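Local coordinates for protein structure-specific endonuclease subunit SLX1 (Candida glabrata, PDB 4XLG) that probably nicks branched DNA in the duplex close to junctions with single-stranded DNA, as catalytic subunit of the SLX1-SLX4 repair and recombination endonuclease, at residues 5-10 / 291-296; 32-37 / 188-193; 110-115 / 144-149; 128-133 / 159-164; 224-229 / 250-255. The protein carries 1 engineered substitution. One frame throughout, in Å; residues are numbered along the deposited sequence.

Contact 1. Residues 5-10 / 291-296; sequences QQIPDF and VIYYSI
Asp9 OD1 takes two hydrogen bonds from opposite faces of its carboxylate. Tyr293 OH donates to Asp9 OD1 over 2.7 Å from above one face, and Gln6 NE2 reaches the same oxygen from the other at 2.9 Å. This pins the loop leading into strand 12-18, the first strand of the GIY-YIG nuclease fold, onto helix 288-299, which follows the zinc-binding part of the chain. The Gln6 amide does double duty, since NE2 also donates to Ile7 O at 2.8 Å, so one amide nitrogen ties two points of the loop together. The carboxylate and ring planes are 80° apart, with Asp9 OD1 at the ring edge, near its plane. With its CG anti to the backbone N (chi1 169°), Tyr293 reaches along the loop to Asp9, and Lys201 of the long helix 176-213 makes a cation-pi contact with its ring.

Ile7 is the apolar anchor. Its CB and CG2 lie against Tyr293 CD1, while Ile7 CD1 extends to Ile292 CG2 at 3.6 Å, the two isoleucines meeting almost at right angles. Gln5 and Gln6 rest on Ile296, beside which the other protein chain of the assembly also packs. A water links the two backbones: it donates to Tyr293 O at 2.8 Å and accepts a weak bond from Ile7 N at 2.9 Å.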
# COMPACT_ATOMS: atom_id res chain seq x y z
N GLN B 5 3.65 14.36 -2.08
CA GLN B 5 3.76 13.85 -0.72
C GLN B 5 4.45 12.50 -0.80
O GLN B 5 4.27 11.73 -1.74
CB GLN B 5 2.40 13.76 -0.02
CG GLN B 5 1.44 12.75 -0.60
CD GLN B 5 0.08 12.73 0.13
OE1 GLN B 5 -0.54 13.78 0.37
NE2 GLN B 5 -0.40 11.54 0.42
N GLN B 6 5.28 12.21 0.18
CA GLN B 6 5.94 10.91 0.20
C GLN B 6 4.98 9.78 0.47
O GLN B 6 3.93 9.95 1.13
CB GLN B 6 7.07 10.91 1.25
CG GLN B 6 6.69 10.47 2.63
CD GLN B 6 7.91 10.01 3.47
OE1 GLN B 6 8.81 10.83 3.75
NE2 GLN B 6 7.96 8.69 3.84
N ILE B 7 5.32 8.60 -0.05
CA ILE B 7 4.68 7.36 0.35
C ILE B 7 5.12 7.05 1.80
O ILE B 7 6.28 7.26 2.13
CB ILE B 7 5.11 6.22 -0.57
CG1 ILE B 7 4.52 6.52 -2.00
CG2 ILE B 7 4.67 4.85 -0.03
CD1 ILE B 7 4.53 5.32 -2.90
N PRO B 8 4.19 6.68 2.68
CA PRO B 8 4.56 6.44 4.09
C PRO B 8 5.63 5.41 4.24
O PRO B 8 5.67 4.40 3.50
CB PRO B 8 3.26 5.87 4.75
CG PRO B 8 2.15 6.51 3.87
CD PRO B 8 2.74 6.51 2.43
N ASP B 9 6.52 5.65 5.21
CA ASP B 9 7.47 4.61 5.58
C ASP B 9 6.75 3.34 5.99
O ASP B 9 7.20 2.25 5.69
CB ASP B 9 8.37 5.11 6.75
CG ASP B 9 9.14 6.37 6.38
OD1 ASP B 9 9.42 6.62 5.16
OD2 ASP B 9 9.42 7.17 7.27
N PHE B 10 5.69 3.50 6.77
CA PHE B 10 4.84 2.39 7.15
C PHE B 10 3.43 2.87 7.32
O PHE B 10 3.19 3.87 7.98
CB PHE B 10 5.33 1.77 8.50
CG PHE B 10 4.57 0.49 8.87
CD1 PHE B 10 3.34 0.52 9.53
CD2 PHE B 10 5.09 -0.72 8.45
CE1 PHE B 10 2.60 -0.70 9.80
CE2 PHE B 10 4.40 -1.97 8.75
CZ PHE B 10 3.16 -1.93 9.42
N VAL B 291 9.06 1.28 -5.92
CA VAL B 291 9.85 2.15 -6.80
C VAL B 291 9.52 3.62 -6.52
O VAL B 291 10.43 4.47 -6.37
CB VAL B 291 9.58 1.81 -8.30
CG1 VAL B 291 10.32 2.80 -9.21
CG2 VAL B 291 10.07 0.39 -8.58
N ILE B 292 8.23 3.92 -6.40
CA ILE B 292 7.82 5.28 -6.12
C ILE B 292 8.21 5.73 -4.72
O ILE B 292 8.61 6.91 -4.50
CB ILE B 292 6.28 5.41 -6.26
CG1 ILE B 292 5.85 5.11 -7.75
CG2 ILE B 292 5.84 6.83 -5.91
CD1 ILE B 292 6.59 6.01 -8.85
N TYR B 293 8.10 4.81 -3.77
CA TYR B 293 8.49 5.14 -2.38
C TYR B 293 9.92 5.70 -2.36
O TYR B 293 10.17 6.80 -1.86
CB TYR B 293 8.41 3.93 -1.45
CG TYR B 293 9.06 4.21 -0.10
CD1 TYR B 293 8.37 4.94 0.89
CD2 TYR B 293 10.39 3.81 0.15
CE1 TYR B 293 9.01 5.28 2.12
CE2 TYR B 293 11.04 4.14 1.37
CZ TYR B 293 10.33 4.87 2.34
OH TYR B 293 10.92 5.16 3.51
N TYR B 294 10.85 4.97 -2.96
CA TYR B 294 12.23 5.43 -2.87
C TYR B 294 12.45 6.67 -3.76
O TYR B 294 13.22 7.57 -3.40
CB TYR B 294 13.18 4.31 -3.27
CG TYR B 294 13.21 3.22 -2.22
CD1 TYR B 294 13.84 3.45 -0.98
CD2 TYR B 294 12.60 1.99 -2.44
CE1 TYR B 294 13.85 2.46 0.02
CE2 TYR B 294 12.62 0.98 -1.46
CZ TYR B 294 13.22 1.23 -0.23
OH TYR B 294 13.27 0.25 0.74
N SER B 295 11.78 6.68 -4.91
CA SER B 295 11.94 7.76 -5.86
C SER B 295 11.61 9.09 -5.23
O SER B 295 12.40 10.05 -5.27
CB SER B 295 11.04 7.52 -7.11
OG SER B 295 11.44 8.46 -8.10
N ILE B 296 10.45 9.17 -4.63
CA ILE B 296 10.00 10.43 -4.05
C ILE B 296 10.77 10.78 -2.80
O ILE B 296 11.19 11.92 -2.62
CB ILE B 296 8.49 10.37 -3.73
CG1 ILE B 296 7.70 10.24 -5.03
CG2 ILE B 296 8.06 11.58 -2.90
CD1 ILE B 296 6.22 10.09 -4.72
O HOH W 1 8.19 8.17 -0.42

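Contact 2. Residues 32-37 / 188-193; sequences NPVRRL and ELVQNL
Val34 and Gln191 meet roughly at right angles, the valine driving its two methyls into the crook of the glutamine. Val34 CG2 reaches the backbone of helix 176-213, 3.5 Å from Gln191 CA, while Val34 CG1 extends to Gln191 NE2, also at 3.5 Å. The glutamine makes this possible by leaving its backbone with CG anti to N and then bending at chi2 (74°), which lays the amide over the valine. The amide oxygen has its polar partner on its own helix, where Gln191 OE1 is hydrogen-bonded to Ser195 OG.

Val190 divides its branches between two sets of neighbours. Val190 CG1 fits against the proline ring, 3.8 Å from Pro33 CB, and also meets Val34 CG2 at 3.9 Å. Val190 CG2 approaches Leu37 CD2 at 4.1 Å. All of this is helix-on-helix packing: the two short segments run nearly antiparallel, at 153°, with axes 9.4 Å apart. Asn32 caps the start of the first helix, its OD1 accepting from Arg35 N at 3.0 Å from above the amide plane.

Helix 33-41 belongs to the GIY-YIG fold, and here it lies beside the long helix 176-213. Strand 60-67 packs against both helices, with Ile65 on Pro33 and Met62 on Val190, and Phe133 fills in along the long helix.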
# COMPACT_ATOMS: atom_id res chain seq x y z
N ASN B 32 1.99 3.53 12.97
CA ASN B 32 2.84 2.97 14.02
C ASN B 32 1.99 1.98 14.81
O ASN B 32 1.30 2.36 15.75
CB ASN B 32 3.41 4.05 14.95
CG ASN B 32 4.34 3.48 16.02
OD1 ASN B 32 4.28 2.29 16.34
ND2 ASN B 32 5.16 4.34 16.60
N PRO B 33 2.09 0.72 14.44
CA PRO B 33 1.22 -0.31 15.05
C PRO B 33 1.63 -0.63 16.49
O PRO B 33 0.76 -1.13 17.24
CB PRO B 33 1.40 -1.54 14.12
CG PRO B 33 2.87 -1.37 13.59
CD PRO B 33 2.98 0.17 13.39
N VAL B 34 2.89 -0.37 16.87
CA VAL B 34 3.30 -0.66 18.24
C VAL B 34 2.63 0.35 19.20
O VAL B 34 1.97 -0.03 20.20
CB VAL B 34 4.87 -0.58 18.40
CG1 VAL B 34 5.20 -0.89 19.87
CG2 VAL B 34 5.51 -1.63 17.41
N ARG B 35 2.79 1.65 18.87
CA ARG B 35 2.19 2.70 19.67
C ARG B 35 0.64 2.52 19.69
O ARG B 35 -0.02 2.65 20.75
CB ARG B 35 2.55 4.05 19.06
CG ARG B 35 2.00 5.21 19.88
CD ARG B 35 2.64 6.53 19.36
NE ARG B 35 2.20 7.54 20.31
CZ ARG B 35 1.04 8.17 20.17
NH1 ARG B 35 0.64 9.06 21.08
NH2 ARG B 35 0.32 7.94 19.07
N ARG B 36 0.11 2.18 18.52
CA ARG B 36 -1.37 2.02 18.42
C ARG B 36 -1.85 0.88 19.28
O ARG B 36 -2.87 0.99 19.98
CB ARG B 36 -1.78 1.77 16.99
CG ARG B 36 -3.33 1.52 16.79
CD ARG B 36 -4.17 2.70 17.30
NE ARG B 36 -3.83 3.92 16.55
CZ ARG B 36 -4.22 4.15 15.31
NH1 ARG B 36 -3.79 5.26 14.70
NH2 ARG B 36 -5.10 3.35 14.69
N LEU B 37 -1.15 -0.25 19.23
CA LEU B 37 -1.57 -1.36 20.08
C LEU B 37 -1.46 -1.00 21.57
O LEU B 37 -2.34 -1.36 22.35
CB LEU B 37 -0.75 -2.62 19.70
CG LEU B 37 -1.15 -3.92 20.39
CD1 LEU B 37 -2.65 -4.25 20.14
CD2 LEU B 37 -0.20 -5.01 19.77
N GLU B 188 5.92 -8.04 21.08
CA GLU B 188 7.31 -8.20 20.63
C GLU B 188 7.27 -8.51 19.11
O GLU B 188 8.11 -8.01 18.33
CB GLU B 188 8.07 -9.31 21.40
CG GLU B 188 9.51 -9.21 21.04
CD GLU B 188 10.07 -7.85 21.52
OE1 GLU B 188 10.72 -7.10 20.73
OE2 GLU B 188 9.79 -7.52 22.69
N LEU B 189 6.32 -9.36 18.67
CA LEU B 189 6.22 -9.68 17.23
C LEU B 189 5.90 -8.43 16.39
O LEU B 189 6.41 -8.26 15.26
CB LEU B 189 5.12 -10.74 16.96
CG LEU B 189 5.42 -12.06 17.67
CD1 LEU B 189 4.19 -13.04 17.41
CD2 LEU B 189 6.67 -12.73 17.16
N VAL B 190 5.00 -7.59 16.91
CA VAL B 190 4.56 -6.39 16.18
C VAL B 190 5.78 -5.42 16.14
O VAL B 190 6.08 -4.83 15.08
CB VAL B 190 3.35 -5.70 16.85
CG1 VAL B 190 3.03 -4.31 16.18
CG2 VAL B 190 2.07 -6.61 16.75
N GLN B 191 6.45 -5.28 17.27
CA GLN B 191 7.69 -4.42 17.32
C GLN B 191 8.70 -4.91 16.31
O GLN B 191 9.30 -4.10 15.55
CB GLN B 191 8.28 -4.45 18.75
CG GLN B 191 9.54 -3.53 18.87
CD GLN B 191 9.10 -2.05 18.88
OE1 GLN B 191 9.28 -1.31 17.88
NE2 GLN B 191 8.62 -1.61 20.02
N ASN B 192 8.93 -6.22 16.29
CA ASN B 192 9.96 -6.73 15.38
C ASN B 192 9.68 -6.43 13.93
O ASN B 192 10.59 -5.93 13.22
CB ASN B 192 10.14 -8.25 15.56
CG ASN B 192 10.81 -8.59 16.88
OD1 ASN B 192 11.35 -7.70 17.57
ND2 ASN B 192 10.75 -9.88 17.27
N LEU B 193 8.43 -6.67 13.50
CA LEU B 193 8.06 -6.40 12.11
C LEU B 193 8.21 -4.90 11.80
O LEU B 193 8.80 -4.53 10.78
CB LEU B 193 6.60 -6.83 11.81
CG LEU B 193 6.12 -6.42 10.39
CD1 LEU B 193 6.85 -7.24 9.29
CD2 LEU B 193 4.63 -6.53 10.23

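Contact 3. Residues 110-115 / 144-149; sequences KLAMIT and DKFNVS
Apolar contacts between Ala112, Thr115, Phe146 and Val148 do most of the work. Ala112 CB sits at the edge of the Phe146 ring, near its plane, 3.8 Å from CD2, and it also meets Val148 CG2 at 3.9 Å, so one small methyl fills the notch between a ring and a branched side chain. Val148 then turns its other methyl to the next turn of the helix: CG1 lies 3.9 Å from Thr115 CG2, the two side chains sliding past one another in opposite directions. Thr115 is rotated so that its methyl faces the valine while its hydroxyl lies beside the backbone N (chi1 -52°).

The polar contact across the gap goes through water. Thr115 OG1 and a water are 2.7 Å apart, and that water donates a weak bond to Asp144 OD1. The same hydroxyl is also hydrogen-bonded to Trp141 NE1, from helix 135-143.

That helix stops at Asp144, which takes a positive phi (51°) and starts a type I beta turn running to Asn147, closed by Asn147 N to Asp144 O. The turn places Phe146, and Val148 just after it, against helix 107-118, which packs with Leu111 on Leu15 of the nuclease sheet.

Backbone N-H groups grip the aspartate itself. Val148 N donates to OD1 of Asp144 at 2.9 Å and Ser149 N to OD2 of the same carboxylate at 3.1 Å, each on the syn side and about 20° out of its plane.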
# COMPACT_ATOMS: atom_id res chain seq x y z
N LYS B 110 -13.91 -12.01 8.28
CA LYS B 110 -12.93 -10.93 8.40
C LYS B 110 -11.75 -11.22 7.50
O LYS B 110 -11.25 -10.34 6.83
CB LYS B 110 -12.46 -10.78 9.86
CG LYS B 110 -13.61 -10.61 10.88
CD LYS B 110 -13.55 -9.25 11.55
CE LYS B 110 -14.93 -8.65 11.72
NZ LYS B 110 -15.89 -9.61 12.30
N LEU B 111 -11.28 -12.48 7.49
CA LEU B 111 -10.11 -12.83 6.69
C LEU B 111 -10.44 -12.96 5.18
O LEU B 111 -9.65 -12.59 4.32
CB LEU B 111 -9.50 -14.15 7.19
CG LEU B 111 -9.01 -14.11 8.63
CD1 LEU B 111 -8.53 -15.56 9.08
CD2 LEU B 111 -7.88 -13.08 8.73
N ALA B 112 -11.61 -13.50 4.85
CA ALA B 112 -12.05 -13.51 3.45
C ALA B 112 -12.13 -12.10 2.86
O ALA B 112 -11.84 -11.91 1.68
CB ALA B 112 -13.42 -14.20 3.33
N MET B 113 -12.56 -11.13 3.67
CA MET B 113 -12.64 -9.74 3.19
C MET B 113 -11.26 -9.26 2.76
O MET B 113 -11.14 -8.47 1.81
CB MET B 113 -13.22 -8.79 4.24
CG MET B 113 -14.76 -8.79 4.30
SD MET B 113 -15.41 -8.24 2.69
CE MET B 113 -14.60 -6.67 2.42
N ILE B 114 -10.21 -9.71 3.46
CA ILE B 114 -8.86 -9.28 3.05
C ILE B 114 -8.59 -9.74 1.62
O ILE B 114 -8.14 -8.98 0.77
CB ILE B 114 -7.75 -9.87 3.95
CG1 ILE B 114 -7.98 -9.42 5.40
CG2 ILE B 114 -6.34 -9.37 3.42
CD1 ILE B 114 -7.05 -10.11 6.46
N THR B 115 -8.82 -11.02 1.38
CA THR B 115 -8.53 -11.53 0.05
C THR B 115 -9.38 -10.82 -1.01
O THR B 115 -8.85 -10.45 -2.06
CB THR B 115 -8.78 -13.05 -0.03
OG1 THR B 115 -8.05 -13.66 1.04
CG2 THR B 115 -8.30 -13.59 -1.39
N ASP B 144 -9.11 -20.67 3.34
CA ASP B 144 -9.90 -19.95 2.34
C ASP B 144 -11.25 -20.66 2.16
O ASP B 144 -11.58 -21.12 1.07
CB ASP B 144 -9.13 -19.86 1.01
CG ASP B 144 -9.84 -19.03 -0.04
OD1 ASP B 144 -10.63 -18.14 0.36
OD2 ASP B 144 -9.60 -19.25 -1.25
N LYS B 145 -11.97 -20.78 3.27
CA LYS B 145 -13.25 -21.51 3.39
C LYS B 145 -14.22 -21.18 2.25
O LYS B 145 -14.98 -22.04 1.77
CB LYS B 145 -13.88 -21.17 4.76
CG LYS B 145 -15.09 -21.98 5.19
CD LYS B 145 -15.57 -21.45 6.53
N PHE B 146 -14.17 -19.93 1.80
CA PHE B 146 -15.12 -19.41 0.82
C PHE B 146 -14.56 -19.37 -0.60
O PHE B 146 -15.21 -18.89 -1.52
CB PHE B 146 -15.58 -18.02 1.27
CG PHE B 146 -16.19 -18.03 2.65
CD1 PHE B 146 -17.18 -18.95 2.98
CD2 PHE B 146 -15.74 -17.15 3.63
CE1 PHE B 146 -17.74 -18.98 4.25
CE2 PHE B 146 -16.29 -17.16 4.91
CZ PHE B 146 -17.30 -18.09 5.22
N ASN B 147 -13.35 -19.92 -0.76
CA ASN B 147 -12.66 -19.93 -2.06
C ASN B 147 -12.70 -18.59 -2.75
O ASN B 147 -13.11 -18.49 -3.89
CB ASN B 147 -13.25 -20.98 -2.99
CG ASN B 147 -13.07 -22.36 -2.44
OD1 ASN B 147 -11.94 -22.82 -2.26
ND2 ASN B 147 -14.17 -23.02 -2.11
N VAL B 148 -12.27 -17.56 -2.01
CA VAL B 148 -12.10 -16.24 -2.60
C VAL B 148 -10.90 -16.18 -3.55
O VAL B 148 -10.90 -15.40 -4.50
CB VAL B 148 -11.92 -15.14 -1.52
CG1 VAL B 148 -12.14 -13.77 -2.14
CG2 VAL B 148 -12.89 -15.34 -0.37
N SER B 149 -9.87 -16.99 -3.30
CA SER B 149 -8.73 -17.06 -4.22
C SER B 149 -9.13 -17.60 -5.59
O SER B 149 -9.41 -18.79 -5.76
CB SER B 149 -7.61 -17.93 -3.63
OG SER B 149 -6.92 -17.25 -2.60
O HOH W 2 -9.06 -16.19 1.26

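Contact 4. Residues 128-133 / 159-164; sequences LTLHFF and YTVSLS
His131 is clasped by two serine hydroxyls of the neighbouring strand, ND1 at 2.9 Å from Ser162 OG and NE2 at 2.8 Å from Ser164 OG, both near the ring plane. CG stands anti to the backbone N (chi1 -180°), which brings the imidazole lengthwise along the adjacent strand. Inner strand 129-132 is the tight part: Leu193 of helix 176-213 packs on His131, and Phe132 is buried against helix 135-143. Five backbone bonds in parallel register, from Thr160 N to Leu128 O through to Ser164 N to Phe132 O, close a beta-alpha-beta crossover with that helix.

Outermost strand 160-168 is looser. Val161 is partly exposed, its CG1 meeting the Phe132 ring edge 3.9 Å from CE2. Leu163 is exposed, though its CD1 folds back to Phe132 CB at 3.7 Å.

A neutral imidazole would donate from one nitrogen and accept at the other, a pairing that serine hydroxyls can match either way; held at both nitrogens, the ring has its rotation fixed.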
# COMPACT_ATOMS: atom_id res chain seq x y z
N LEU B 128 0.35 -4.93 -2.02
CA LEU B 128 0.36 -4.89 -0.56
C LEU B 128 0.97 -6.14 0.05
O LEU B 128 1.11 -7.18 -0.62
CB LEU B 128 -1.08 -4.71 -0.03
CG LEU B 128 -1.70 -3.38 -0.57
CD1 LEU B 128 -3.18 -3.39 -0.29
CD2 LEU B 128 -0.99 -2.16 0.17
N THR B 129 1.32 -6.04 1.33
CA THR B 129 1.81 -7.20 2.05
C THR B 129 0.81 -7.55 3.15
O THR B 129 0.46 -6.68 3.96
CB THR B 129 3.20 -6.93 2.68
OG1 THR B 129 4.16 -6.78 1.61
CG2 THR B 129 3.66 -8.10 3.63
N LEU B 130 0.39 -8.82 3.18
CA LEU B 130 -0.48 -9.31 4.25
C LEU B 130 0.43 -10.08 5.25
O LEU B 130 1.01 -11.11 4.89
CB LEU B 130 -1.58 -10.23 3.66
CG LEU B 130 -2.32 -11.11 4.68
CD1 LEU B 130 -3.03 -10.24 5.73
CD2 LEU B 130 -3.29 -11.99 3.85
N HIS B 131 0.51 -9.60 6.48
CA HIS B 131 1.42 -10.21 7.46
C HIS B 131 0.61 -10.78 8.63
O HIS B 131 -0.18 -10.02 9.23
CB HIS B 131 2.39 -9.17 8.05
CG HIS B 131 3.33 -9.79 9.05
ND1 HIS B 131 4.48 -10.45 8.68
CD2 HIS B 131 3.23 -9.93 10.40
CE1 HIS B 131 5.06 -10.96 9.76
NE2 HIS B 131 4.33 -10.64 10.82
N PHE B 132 0.85 -12.05 8.97
CA PHE B 132 0.22 -12.66 10.17
C PHE B 132 1.16 -12.75 11.36
O PHE B 132 2.33 -13.14 11.22
CB PHE B 132 -0.27 -14.10 9.83
CG PHE B 132 -1.38 -14.08 8.85
CD1 PHE B 132 -2.68 -13.84 9.31
CD2 PHE B 132 -1.15 -14.25 7.49
CE1 PHE B 132 -3.78 -13.79 8.41
CE2 PHE B 132 -2.24 -14.24 6.57
CZ PHE B 132 -3.56 -13.99 7.02
N PHE B 133 0.65 -12.38 12.53
CA PHE B 133 1.40 -12.52 13.77
C PHE B 133 0.98 -13.77 14.51
O PHE B 133 1.57 -14.14 15.56
CB PHE B 133 1.14 -11.33 14.68
CG PHE B 133 1.56 -10.02 14.06
CD1 PHE B 133 2.95 -9.69 14.01
CD2 PHE B 133 0.60 -9.14 13.54
CE1 PHE B 133 3.35 -8.46 13.46
CE2 PHE B 133 0.99 -7.88 12.99
CZ PHE B 133 2.37 -7.54 12.96
N TYR B 159 0.15 -9.62 -4.45
CA TYR B 159 0.38 -9.24 -3.05
C TYR B 159 1.32 -10.28 -2.42
O TYR B 159 1.53 -11.35 -2.98
CB TYR B 159 -0.94 -9.12 -2.28
CG TYR B 159 -1.76 -10.38 -2.25
CD1 TYR B 159 -2.78 -10.59 -3.19
CD2 TYR B 159 -1.55 -11.36 -1.28
CE1 TYR B 159 -3.54 -11.76 -3.18
CE2 TYR B 159 -2.31 -12.52 -1.26
CZ TYR B 159 -3.29 -12.71 -2.21
OH TYR B 159 -4.04 -13.86 -2.19
N THR B 160 1.95 -9.92 -1.30
CA THR B 160 2.89 -10.77 -0.56
C THR B 160 2.21 -11.24 0.73
O THR B 160 1.45 -10.48 1.34
CB THR B 160 4.19 -9.99 -0.23
OG1 THR B 160 4.80 -9.64 -1.45
CG2 THR B 160 5.21 -10.84 0.59
N VAL B 161 2.46 -12.49 1.13
CA VAL B 161 1.95 -12.99 2.43
C VAL B 161 3.14 -13.41 3.29
O VAL B 161 4.04 -14.12 2.80
CB VAL B 161 0.96 -14.19 2.26
CG1 VAL B 161 0.38 -14.55 3.64
CG2 VAL B 161 -0.17 -13.76 1.35
N SER B 162 3.16 -12.98 4.55
CA SER B 162 4.27 -13.36 5.42
C SER B 162 3.72 -13.75 6.79
O SER B 162 2.58 -13.43 7.14
CB SER B 162 5.31 -12.23 5.53
OG SER B 162 4.70 -10.99 5.89
N LEU B 163 4.57 -14.45 7.54
CA LEU B 163 4.19 -14.97 8.86
C LEU B 163 5.36 -14.74 9.80
O LEU B 163 6.52 -15.07 9.44
CB LEU B 163 3.84 -16.48 8.79
CG LEU B 163 3.59 -17.16 10.15
CD1 LEU B 163 2.25 -16.71 10.73
CD2 LEU B 163 3.60 -18.73 9.95
N SER B 164 5.09 -14.16 10.96
CA SER B 164 6.16 -13.87 11.90
C SER B 164 6.96 -15.10 12.27
O SER B 164 6.40 -16.15 12.50
CB SER B 164 5.60 -13.28 13.19
OG SER B 164 5.33 -11.91 13.06

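Contact 5. Residues 224-229 / 250-255; sequences KIIKHN and VSHLAC. With ZN (zinc ion), chain C.
A water bridges His252 NE2, on a zinc-bound ring, to Ile225 O of the facing loop: it accepts from His252 NE2 at 2.7 Å, in the plane of the ring, and donates to Ile225 O at 2.6 Å. Lys227 N adds a weak bond to this water. The other ring nitrogen holds the metal, with His252 ND1 2.2 Å from the zinc ion.

Cys255 SG binds the same zinc at 2.4 Å, and Cys219 and Cys222 complete the site. The second zinc takes Cys242, Cys247, Cys279 and Cys282, so ligand pairs alternate along the chain between the two metals, the cross-brace of RING-type domains. Strand 250-252 delivers His252 right at the N-cap of helix 253-260, and Cys255 follows within its first turn.

Around the ring the loop supplies carbon. Ile226 CD1 lies over one face of the imidazole, and Lys224 CB comes to its edge, 4.1 Å from His252 CE1. Beyond the ring, Ile226 and Val250 slide past each other in opposite directions, with Ile226 CG1 4.1 Å from Val250 CG2. Ile226 continues onto Phe239 of the paired strand.

With ND1 committed to the metal, NE2 carries the hydrogen. The zinc probably polarises the ring and strengthens that N-H as a donor, which would suit the short bond to a water that in turn donates to the Ile225 carbonyl.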
# COMPACT_ATOMS: atom_id res chain seq x y z
N LYS B 224 21.56 9.78 -20.02
CA LYS B 224 22.08 10.97 -19.37
C LYS B 224 22.50 10.63 -17.96
O LYS B 224 21.96 9.71 -17.34
CB LYS B 224 21.06 12.09 -19.36
CG LYS B 224 20.67 12.57 -20.74
CD LYS B 224 19.48 13.50 -20.60
CE LYS B 224 19.00 14.00 -21.94
NZ LYS B 224 17.71 14.71 -21.72
N ILE B 225 23.48 11.38 -17.45
CA ILE B 225 24.02 11.14 -16.11
C ILE B 225 22.96 11.26 -15.02
O ILE B 225 22.13 12.17 -15.03
CB ILE B 225 25.19 12.12 -15.80
CG1 ILE B 225 26.39 11.79 -16.68
CG2 ILE B 225 25.59 12.03 -14.34
CD1 ILE B 225 27.08 10.50 -16.31
N ILE B 226 22.98 10.30 -14.10
CA ILE B 226 22.12 10.38 -12.92
C ILE B 226 22.69 11.35 -11.87
O ILE B 226 23.76 11.11 -11.29
CB ILE B 226 21.93 8.98 -12.28
CG1 ILE B 226 21.39 8.00 -13.34
CG2 ILE B 226 21.00 9.07 -11.07
CD1 ILE B 226 19.91 8.22 -13.72
N LYS B 227 21.98 12.47 -11.67
CA LYS B 227 22.43 13.58 -10.80
C LYS B 227 21.22 14.43 -10.42
O LYS B 227 20.37 14.68 -11.27
CB LYS B 227 23.49 14.46 -11.51
N HIS B 228 21.12 14.90 -9.17
CA HIS B 228 20.07 15.89 -8.87
C HIS B 228 20.53 17.25 -9.42
O HIS B 228 21.69 17.64 -9.20
CB HIS B 228 19.75 15.95 -7.38
N ASN B 229 19.67 17.97 -10.15
CA ASN B 229 20.13 19.20 -10.83
C ASN B 229 19.67 20.51 -10.17
O ASN B 229 18.72 20.52 -9.38
CB ASN B 229 19.72 19.19 -12.32
CG ASN B 229 18.22 19.43 -12.55
OD1 ASN B 229 17.45 19.66 -11.61
ND2 ASN B 229 17.81 19.38 -13.82
N VAL B 250 19.57 1.55 -12.98
CA VAL B 250 19.11 2.84 -12.49
C VAL B 250 18.60 3.65 -13.70
O VAL B 250 19.16 3.54 -14.78
CB VAL B 250 20.25 3.59 -11.75
CG1 VAL B 250 21.47 3.79 -12.65
CG2 VAL B 250 19.76 4.91 -11.18
N SER B 251 17.53 4.43 -13.53
CA SER B 251 17.01 5.25 -14.62
C SER B 251 16.32 6.51 -14.07
O SER B 251 16.07 6.62 -12.86
CB SER B 251 16.01 4.45 -15.48
OG SER B 251 14.84 4.21 -14.71
N HIS B 252 15.98 7.44 -14.95
CA HIS B 252 14.96 8.45 -14.62
C HIS B 252 13.65 7.74 -14.40
O HIS B 252 13.34 6.82 -15.15
CB HIS B 252 14.86 9.48 -15.76
CG HIS B 252 16.09 10.31 -15.90
ND1 HIS B 252 16.89 10.30 -17.02
CD2 HIS B 252 16.71 11.14 -15.02
CE1 HIS B 252 17.93 11.08 -16.84
NE2 HIS B 252 17.85 11.60 -15.63
N LEU B 253 12.87 8.17 -13.40
CA LEU B 253 11.54 7.60 -13.20
C LEU B 253 10.68 7.74 -14.46
O LEU B 253 9.98 6.78 -14.87
CB LEU B 253 10.82 8.28 -12.02
CG LEU B 253 9.46 7.66 -11.64
CD1 LEU B 253 9.59 6.16 -11.25
CD2 LEU B 253 8.77 8.46 -10.52
N ALA B 254 10.70 8.92 -15.08
CA ALA B 254 9.92 9.12 -16.31
C ALA B 254 10.35 8.15 -17.40
O ALA B 254 9.50 7.64 -18.16
CB ALA B 254 10.04 10.56 -16.83
N CYS B 255 11.65 7.92 -17.52
CA CYS B 255 12.15 7.00 -18.53
C CYS B 255 11.72 5.56 -18.27
O CYS B 255 11.36 4.83 -19.21
CB CYS B 255 13.68 7.11 -18.62
SG CYS B 255 14.13 8.76 -19.27
ZN ZN C . 16.46 8.85 -18.63
O HOH W 3 19.82 12.81 -14.15

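Contacts 2, 3 and 4 lie at the nuclease end, contact 2 setting one of its helices on the long helix 176-213; contact 5 lies at the zinc end, and contact 1 joins the two. Contact 4 is central: Phe133 and His131 touch Leu189 and Leu193 of contact 2, and Ile114 of contact 3 meets Leu130; the centres of contacts 2 and 3 each lie about 14 Å from that of contact 4. Contact 1 reaches contact 2 through Phe10 CE1 and Pro33 CD, 3.7 Å apart, and contact 5 through Leu253, two residues before zinc ligand Cys255; Leu253 CD2 is 3.6 Å from Ser295 OG. Contacts 3 and 5 are farthest apart, about 42 Å between centres.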